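Local coordinates for protein diaminopimelate decarboxylase (Aquifex aeolicus, PDB 2P3E) that probably catalyses the pyridoxal phosphate-dependent decarboxylation of meso-diaminopimelate to L-lysine, the final step of lysine biosynthesis by the diaminopimelate pathway, at residues B[51-62]-B[275-285]. Numbering follows the deposited sequence.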
ATOM      1  N   TYR B  51      20.231  22.321   4.401  1.00 17.94           N
ATOM      2  CA  TYR B  51      20.630  21.649   5.636  1.00 17.92           C
ATOM      3  C   TYR B  51      22.140  21.792   5.879  1.00 18.43           C
ATOM      4  O   TYR B  51      22.566  22.097   6.997  1.00 18.24           O
ATOM      5  CB  TYR B  51      20.230  20.163   5.592  1.00 17.51           C
ATOM      6  CG  TYR B  51      18.814  19.918   6.057  1.00 17.24           C
ATOM      7  CD1 TYR B  51      17.779  19.734   5.140  1.00 16.31           C
ATOM      8  CD2 TYR B  51      18.509  19.877   7.419  1.00 16.73           C
ATOM      9  CE1 TYR B  51      16.459  19.504   5.577  1.00 17.62           C
ATOM     10  CE2 TYR B  51      17.189  19.652   7.874  1.00 17.79           C
ATOM     11  CZ  TYR B  51      16.180  19.466   6.945  1.00 16.67           C
ATOM     12  OH  TYR B  51      14.910  19.235   7.394  1.00 17.25           O
ATOM     13  N   ARG B  52      22.941  21.579   4.833  1.00 18.64           N
ATOM     14  CA  ARG B  52      24.394  21.699   4.937  1.00 19.40           C
ATOM     15  C   ARG B  52      24.826  23.108   5.371  1.00 19.65           C
ATOM     16  O   ARG B  52      25.704  23.249   6.216  1.00 19.87           O
ATOM     17  CB  ARG B  52      25.079  21.349   3.616  1.00 19.91           C
ATOM     18  CG  ARG B  52      24.898  19.918   3.163  1.00 22.42           C
ATOM     19  CD  ARG B  52      25.830  18.959   3.902  1.00 26.25           C
ATOM     20  CZ  ARG B  52      27.065  16.118   5.451  0.80 30.39           C
ATOM     21  NH1 ARG B  52      28.248  16.063   6.079  1.00 31.82           N
ATOM     22  NH2 ARG B  52      26.275  15.049   5.395  1.00 21.47           N
ATOM     23  N   LYS B  53      24.215  24.123   4.771  1.00 19.85           N
ATOM     24  CA  LYS B  53      24.504  25.513   5.079  1.00 20.90           C
ATOM     25  C   LYS B  53      24.052  25.852   6.508  1.00 20.53           C
ATOM     26  O   LYS B  53      24.806  26.463   7.271  1.00 20.50           O
ATOM     27  CB  LYS B  53      23.841  26.435   4.053  1.00 20.92           C
ATOM     28  CG  LYS B  53      24.000  27.908   4.331  1.00 23.20           C
ATOM     29  CD  LYS B  53      23.405  28.755   3.203  1.00 25.90           C
ATOM     30  CE  LYS B  53      23.363  30.237   3.572  1.00 28.45           C
ATOM     31  NZ  LYS B  53      23.009  31.034   2.360  1.00 31.57           N
ATOM     32  N   ALA B  54      22.842  25.428   6.870  1.00 19.04           N
ATOM     33  CA  ALA B  54      22.317  25.637   8.233  1.00 18.82           C
ATOM     34  C   ALA B  54      23.089  24.916   9.335  1.00 18.35           C
ATOM     35  O   ALA B  54      23.241  25.461  10.425  1.00 18.71           O
ATOM     36  CB  ALA B  54      20.813  25.293   8.306  1.00 18.53           C
ATOM     37  N   PHE B  55      23.562  23.698   9.051  1.00 18.20           N
ATOM     38  CA  PHE B  55      24.317  22.852   9.992  1.00 17.50           C
ATOM     39  C   PHE B  55      25.628  22.367   9.346  1.00 18.09           C
ATOM     40  O   PHE B  55      25.775  21.176   9.021  1.00 17.33           O
ATOM     41  CB  PHE B  55      23.490  21.633  10.449  1.00 17.23           C
ATOM     42  CG  PHE B  55      22.232  21.977  11.208  1.00 16.52           C
ATOM     43  CD1 PHE B  55      22.229  22.020  12.600  1.00 16.18           C
ATOM     44  CD2 PHE B  55      21.047  22.249  10.535  1.00 17.43           C
ATOM     45  CE1 PHE B  55      21.063  22.333  13.297  1.00 15.39           C
ATOM     46  CE2 PHE B  55      19.868  22.559  11.236  1.00 16.76           C
ATOM     47  CZ  PHE B  55      19.882  22.594  12.613  1.00 16.03           C
ATOM     48  N   PRO B  56      26.600  23.289   9.153  1.00 18.39           N
ATOM     49  CA  PRO B  56      27.828  22.962   8.417  1.00 18.58           C
ATOM     50  C   PRO B  56      28.733  21.892   9.022  1.00 18.70           C
ATOM     51  O   PRO B  56      29.560  21.330   8.314  1.00 18.95           O
ATOM     52  CB  PRO B  56      28.550  24.326   8.323  1.00 19.02           C
ATOM     53  CG  PRO B  56      28.080  25.085   9.518  1.00 19.47           C
ATOM     54  CD  PRO B  56      26.596  24.699   9.600  1.00 18.59           C
ATOM     55  N   ASP B  57      28.581  21.599  10.313  1.00 18.44           N
ATOM     56  CA  ASP B  57      29.426  20.607  10.968  1.00 18.73           C
ATOM     57  C   ASP B  57      28.673  19.290  11.212  1.00 18.11           C
ATOM     58  O   ASP B  57      29.247  18.326  11.729  1.00 18.21           O
ATOM     59  CB  ASP B  57      29.965  21.185  12.290  1.00 19.21           C
ATOM     60  CG  ASP B  57      30.684  22.527  12.092  1.00 22.78           C
ATOM     61  OD1 ASP B  57      31.512  22.630  11.165  1.00 23.64           O
ATOM     62  OD2 ASP B  57      30.411  23.481  12.853  1.00 25.96           O
ATOM     63  N   ALA B  58      27.404  19.245  10.802  1.00 17.35           N
ATOM     64  CA  ALA B  58      26.549  18.067  11.018  1.00 16.54           C
ATOM     65  C   ALA B  58      26.615  17.034   9.889  1.00 16.00           C
ATOM     66  O   ALA B  58      26.828  17.378   8.733  1.00 15.81           O
ATOM     67  CB  ALA B  58      25.085  18.491  11.227  1.00 16.33           C
ATOM     68  N   LEU B  59      26.377  15.774  10.241  1.00 15.66           N
ATOM     69  CA  LEU B  59      26.128  14.738   9.249  1.00 15.71           C
ATOM     70  C   LEU B  59      24.642  14.767   8.899  1.00 15.50           C
ATOM     71  O   LEU B  59      23.788  14.586   9.771  1.00 15.42           O
ATOM     72  CB  LEU B  59      26.491  13.356   9.783  1.00 15.76           C
ATOM     73  CG  LEU B  59      26.091  12.156   8.893  1.00 16.18           C
ATOM     74  CD1 LEU B  59      26.849  12.205   7.561  1.00 15.59           C
ATOM     75  CD2 LEU B  59      26.347  10.853   9.616  1.00 16.21           C
ATOM     76  N   ILE B  60      24.344  14.987   7.624  1.00 15.27           N
ATOM     77  CA  ILE B  60      22.967  15.012   7.150  1.00 15.08           C
ATOM     78  C   ILE B  60      22.619  13.648   6.536  1.00 15.10           C
ATOM     79  O   ILE B  60      23.050  13.327   5.436  1.00 14.68           O
ATOM     80  CB  ILE B  60      22.722  16.168   6.158  1.00 15.31           C
ATOM     81  CG1 ILE B  60      23.250  17.497   6.723  1.00 15.88           C
ATOM     82  CG2 ILE B  60      21.206  16.261   5.776  1.00 13.78           C
ATOM     83  CD1 ILE B  60      22.651  17.917   8.095  1.00 13.73           C
ATOM     84  N   CYS B  61      21.860  12.846   7.275  1.00 14.73           N
ATOM     85  CA  CYS B  61      21.487  11.501   6.826  1.00 15.05           C
ATOM     86  C   CYS B  61      20.125  11.517   6.160  1.00 14.91           C
ATOM     87  O   CYS B  61      19.114  11.738   6.834  1.00 16.93           O
ATOM     88  CB  CYS B  61      21.448  10.548   8.011  1.00 14.64           C
ATOM     89  SG  CYS B  61      23.059  10.042   8.650  1.00 17.23           S
ATOM     90  N   TYR B  62      20.075  11.267   4.857  1.00 13.97           N
ATOM     91  CA  TYR B  62      18.785  11.200   4.153  1.00 12.77           C
ATOM     92  C   TYR B  62      17.937  10.022   4.666  1.00 11.84           C
ATOM     93  O   TYR B  62      18.423   8.900   4.742  1.00 12.47           O
ATOM     94  CB  TYR B  62      18.990  11.127   2.633  1.00 12.32           C
ATOM     95  CG  TYR B  62      17.727  10.764   1.908  1.00 12.10           C
ATOM     96  CD1 TYR B  62      16.586  11.585   1.994  1.00 12.54           C
ATOM     97  CD2 TYR B  62      17.647   9.580   1.169  1.00 13.26           C
ATOM     98  CE1 TYR B  62      15.397  11.233   1.333  1.00 13.36           C
ATOM     99  CE2 TYR B  62      16.464   9.219   0.528  1.00 14.17           C
ATOM    100  CZ  TYR B  62      15.355  10.056   0.615  1.00 12.70           C
ATOM    101  OH  TYR B  62      14.196   9.695  -0.023  1.00 14.32           O
ATOM    102  N   LYS B 275      29.275  15.331  17.601  1.00 20.11           N
ATOM    103  CA  LYS B 275      28.859  15.607  16.223  1.00 19.29           C
ATOM    104  C   LYS B 275      27.356  15.384  16.127  1.00 18.61           C
ATOM    105  O   LYS B 275      26.841  14.369  16.617  1.00 18.16           O
ATOM    106  CB  LYS B 275      29.597  14.709  15.227  1.00 19.91           C
ATOM    107  CG  LYS B 275      29.333  15.055  13.734  1.00 21.48           C
ATOM    108  CD  LYS B 275      30.443  14.532  12.858  1.00 23.82           C
ATOM    109  CE  LYS B 275      30.154  14.746  11.382  1.00 26.42           C
ATOM    110  NZ  LYS B 275      30.559  16.130  10.955  1.00 28.36           N
ATOM    111  N   ILE B 276      26.672  16.337  15.493  1.00 17.25           N
ATOM    112  CA  ILE B 276      25.219  16.327  15.390  1.00 16.57           C
ATOM    113  C   ILE B 276      24.852  15.573  14.111  1.00 16.48           C
ATOM    114  O   ILE B 276      25.537  15.695  13.098  1.00 16.22           O
ATOM    115  CB  ILE B 276      24.637  17.761  15.370  1.00 16.44           C
ATOM    116  CG1 ILE B 276      25.153  18.596  16.575  1.00 16.64           C
ATOM    117  CG2 ILE B 276      23.077  17.738  15.284  1.00 17.59           C
ATOM    118  CD1 ILE B 276      24.962  17.933  17.964  1.00 15.09           C
ATOM    119  N   ILE B 277      23.808  14.756  14.193  1.00 15.59           N
ATOM    120  CA  ILE B 277      23.280  14.045  13.032  1.00 14.93           C
ATOM    121  C   ILE B 277      21.815  14.453  12.880  1.00 14.76           C
ATOM    122  O   ILE B 277      21.079  14.490  13.864  1.00 14.56           O
ATOM    123  CB  ILE B 277      23.396  12.512  13.186  1.00 14.55           C
ATOM    124  CG1 ILE B 277      24.860  12.097  13.438  1.00 14.95           C
ATOM    125  CG2 ILE B 277      22.837  11.785  11.914  1.00 14.25           C
ATOM    126  CD1 ILE B 277      25.073  10.582  13.656  1.00 14.41           C
ATOM    127  N   LEU B 278      21.423  14.804  11.654  1.00 14.71           N
ATOM    128  CA  LEU B 278      20.021  15.066  11.312  1.00 15.43           C
ATOM    129  C   LEU B 278      19.569  14.034  10.285  1.00 15.26           C
ATOM    130  O   LEU B 278      20.382  13.568   9.483  1.00 15.66           O
ATOM    131  CB  LEU B 278      19.834  16.468  10.717  1.00 15.14           C
ATOM    132  CG  LEU B 278      20.166  17.720  11.543  1.00 19.42           C
ATOM    133  CD1 LEU B 278      19.698  18.950  10.779  1.00 22.12           C
ATOM    134  CD2 LEU B 278      19.434  17.667  12.810  1.00 22.11           C
ATOM    135  N   GLU B 279      18.277  13.710  10.292  1.00 15.22           N
ATOM    136  CA  GLU B 279      17.720  12.668   9.415  1.00 14.95           C
ATOM    137  C   GLU B 279      16.535  13.126   8.533  1.00 14.88           C
ATOM    138  O   GLU B 279      15.471  12.508   8.572  1.00 15.11           O
ATOM    139  CB  GLU B 279      17.290  11.466  10.258  1.00 15.81           C
ATOM    140  CG  GLU B 279      18.395  10.935  11.173  1.00 16.00           C
ATOM    141  CD  GLU B 279      17.910   9.859  12.121  1.00 16.70           C
ATOM    142  OE1 GLU B 279      16.757   9.945  12.612  1.00 17.84           O
ATOM    143  OE2 GLU B 279      18.698   8.939  12.396  1.00 18.69           O
ATOM    144  N   PRO B 280      16.723  14.171   7.698  1.00 13.98           N
ATOM    145  CA  PRO B 280      15.547  14.650   6.968  1.00 13.72           C
ATOM    146  C   PRO B 280      15.132  13.684   5.844  1.00 13.38           C
ATOM    147  O   PRO B 280      16.001  13.153   5.141  1.00 13.13           O
ATOM    148  CB  PRO B 280      16.032  15.971   6.361  1.00 12.95           C
ATOM    149  CG  PRO B 280      17.496  15.780   6.185  1.00 13.11           C
ATOM    150  CD  PRO B 280      17.935  14.944   7.352  1.00 13.92           C
ATOM    151  N   GLY B 281      13.823  13.471   5.688  1.00 12.73           N
ATOM    152  CA  GLY B 281      13.296  12.718   4.534  1.00 13.06           C
ATOM    153  C   GLY B 281      12.347  13.584   3.728  1.00 13.43           C
ATOM    154  O   GLY B 281      12.690  14.079   2.642  1.00 13.25           O
ATOM    155  N   ARG B 282      11.149  13.780   4.280  1.00 13.48           N
ATOM    156  CA  ARG B 282      10.084  14.578   3.663  1.00 13.49           C
ATOM    157  C   ARG B 282      10.535  15.999   3.257  1.00 13.91           C
ATOM    158  O   ARG B 282      10.138  16.488   2.192  1.00 13.14           O
ATOM    159  CB  ARG B 282       8.909  14.712   4.636  1.00 13.35           C
ATOM    160  CG  ARG B 282       7.586  15.152   4.002  1.00 13.18           C
ATOM    161  CD  ARG B 282       6.562  15.540   5.084  1.00 13.95           C
ATOM    162  NE  ARG B 282       6.401  14.501   6.114  1.00 13.88           N
ATOM    163  CZ  ARG B 282       5.499  13.518   6.080  1.00 15.07           C
ATOM    164  NH1 ARG B 282       4.650  13.390   5.055  1.00 15.09           N
ATOM    165  NH2 ARG B 282       5.458  12.642   7.074  1.00 15.75           N
ATOM    166  N   SER B 283      11.316  16.673   4.116  1.00 14.63           N
ATOM    167  CA  SER B 283      11.741  18.055   3.822  1.00 15.74           C
ATOM    168  C   SER B 283      12.723  18.171   2.652  1.00 16.71           C
ATOM    169  O   SER B 283      12.953  19.284   2.137  1.00 18.81           O
ATOM    170  CB  SER B 283      12.294  18.791   5.062  1.00 15.60           C
ATOM    171  OG  SER B 283      13.347  18.070   5.669  1.00 16.68           O
ATOM    172  N   ILE B 284      13.313  17.064   2.230  1.00 15.36           N
ATOM    173  CA  ILE B 284      14.135  17.077   1.010  1.00 15.84           C
ATOM    174  C   ILE B 284      13.321  16.611  -0.194  1.00 15.51           C
ATOM    175  O   ILE B 284      13.351  17.242  -1.255  1.00 16.41           O
ATOM    176  CB  ILE B 284      15.424  16.212   1.173  1.00 15.60           C
ATOM    177  CG1 ILE B 284      16.391  16.876   2.172  1.00 15.41           C
ATOM    178  CG2 ILE B 284      16.098  15.941  -0.194  1.00 16.16           C
ATOM    179  CD1 ILE B 284      17.620  15.995   2.497  1.00 15.24           C
ATOM    180  N   MET B 285      12.558  15.535  -0.023  1.00 14.88           N
ATOM    181  CA  MET B 285      11.898  14.886  -1.157  1.00 15.09           C
ATOM    182  C   MET B 285      10.463  15.330  -1.458  1.00 14.97           C
ATOM    183  O   MET B 285      10.020  15.258  -2.607  1.00 15.16           O
ATOM    184  CB  MET B 285      11.902  13.362  -0.953  1.00 14.96           C
ATOM    185  CG  MET B 285      13.246  12.693  -1.233  1.00 16.34           C
ATOM    186  SD  MET B 285      13.975  13.116  -2.862  1.00 18.14           S
ATOM    187  CE  MET B 285      12.644  12.712  -3.959  1.00 21.82           C
TER
HETATM  188  O   HOH W   1      28.130  18.513  14.487  1.00 14.72           O
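Pro280 sets its CG over the centre of one face of the Tyr51 ring, a clear case of how a helix is fastened to the sheet it covers. This carbon sits 3.9 Å from the centroid of that ring, a CH-pi contact only 11° off the normal, while Ile60 CG2 closes on the same proline carbon from the strand. At the ring's edge Leu278 CD1 meets Tyr51 CD2, and the same methyl reaches over one face of Phe55, offset toward the rim, 3.8 Å from the centroid. With CG set beside its backbone N (chi1 -86°), Tyr51 extends past the proline until its OH shares a hydrogen bond of 2.6 Å with Ser283 OG; helix 258-269 and Leu245 add further cover around this tyrosine.

Next to these side chains, parallel strands 59-62 and 275-278 are joined by Leu59 N to Ile276 O, Leu278 N to Leu59 O, and Cys61 N to Leu278 O at 2.8 Å. They are the first and last strands of the alpha/beta barrel of fold-type III decarboxylases, and their pairing closes the cylinder. Leu59, Ile277 and Cys61 face its interior, where Cys61 SG touches Ile277 CG2 at 3.7 Å. Past the strand end, Glu279 to Arg282 probably bind pyridoxal phosphate, as in relatives; Glu279 OE1 is held by His202. Nearby, Tyr62 crosses Met285 at about a right angle, its CE1-CZ-OH end meeting Met285 CG, and its OH hydrogen-bonds to Asn67 O.

The opposite end of the strands is looser and wetter. There Lys275, extended until a bend at chi4 (84°), brings NZ to within 2.7 Å of Asp57 O from above the carbonyl plane, and a water accepting from Ile276 N makes a weak bond to that same oxygen.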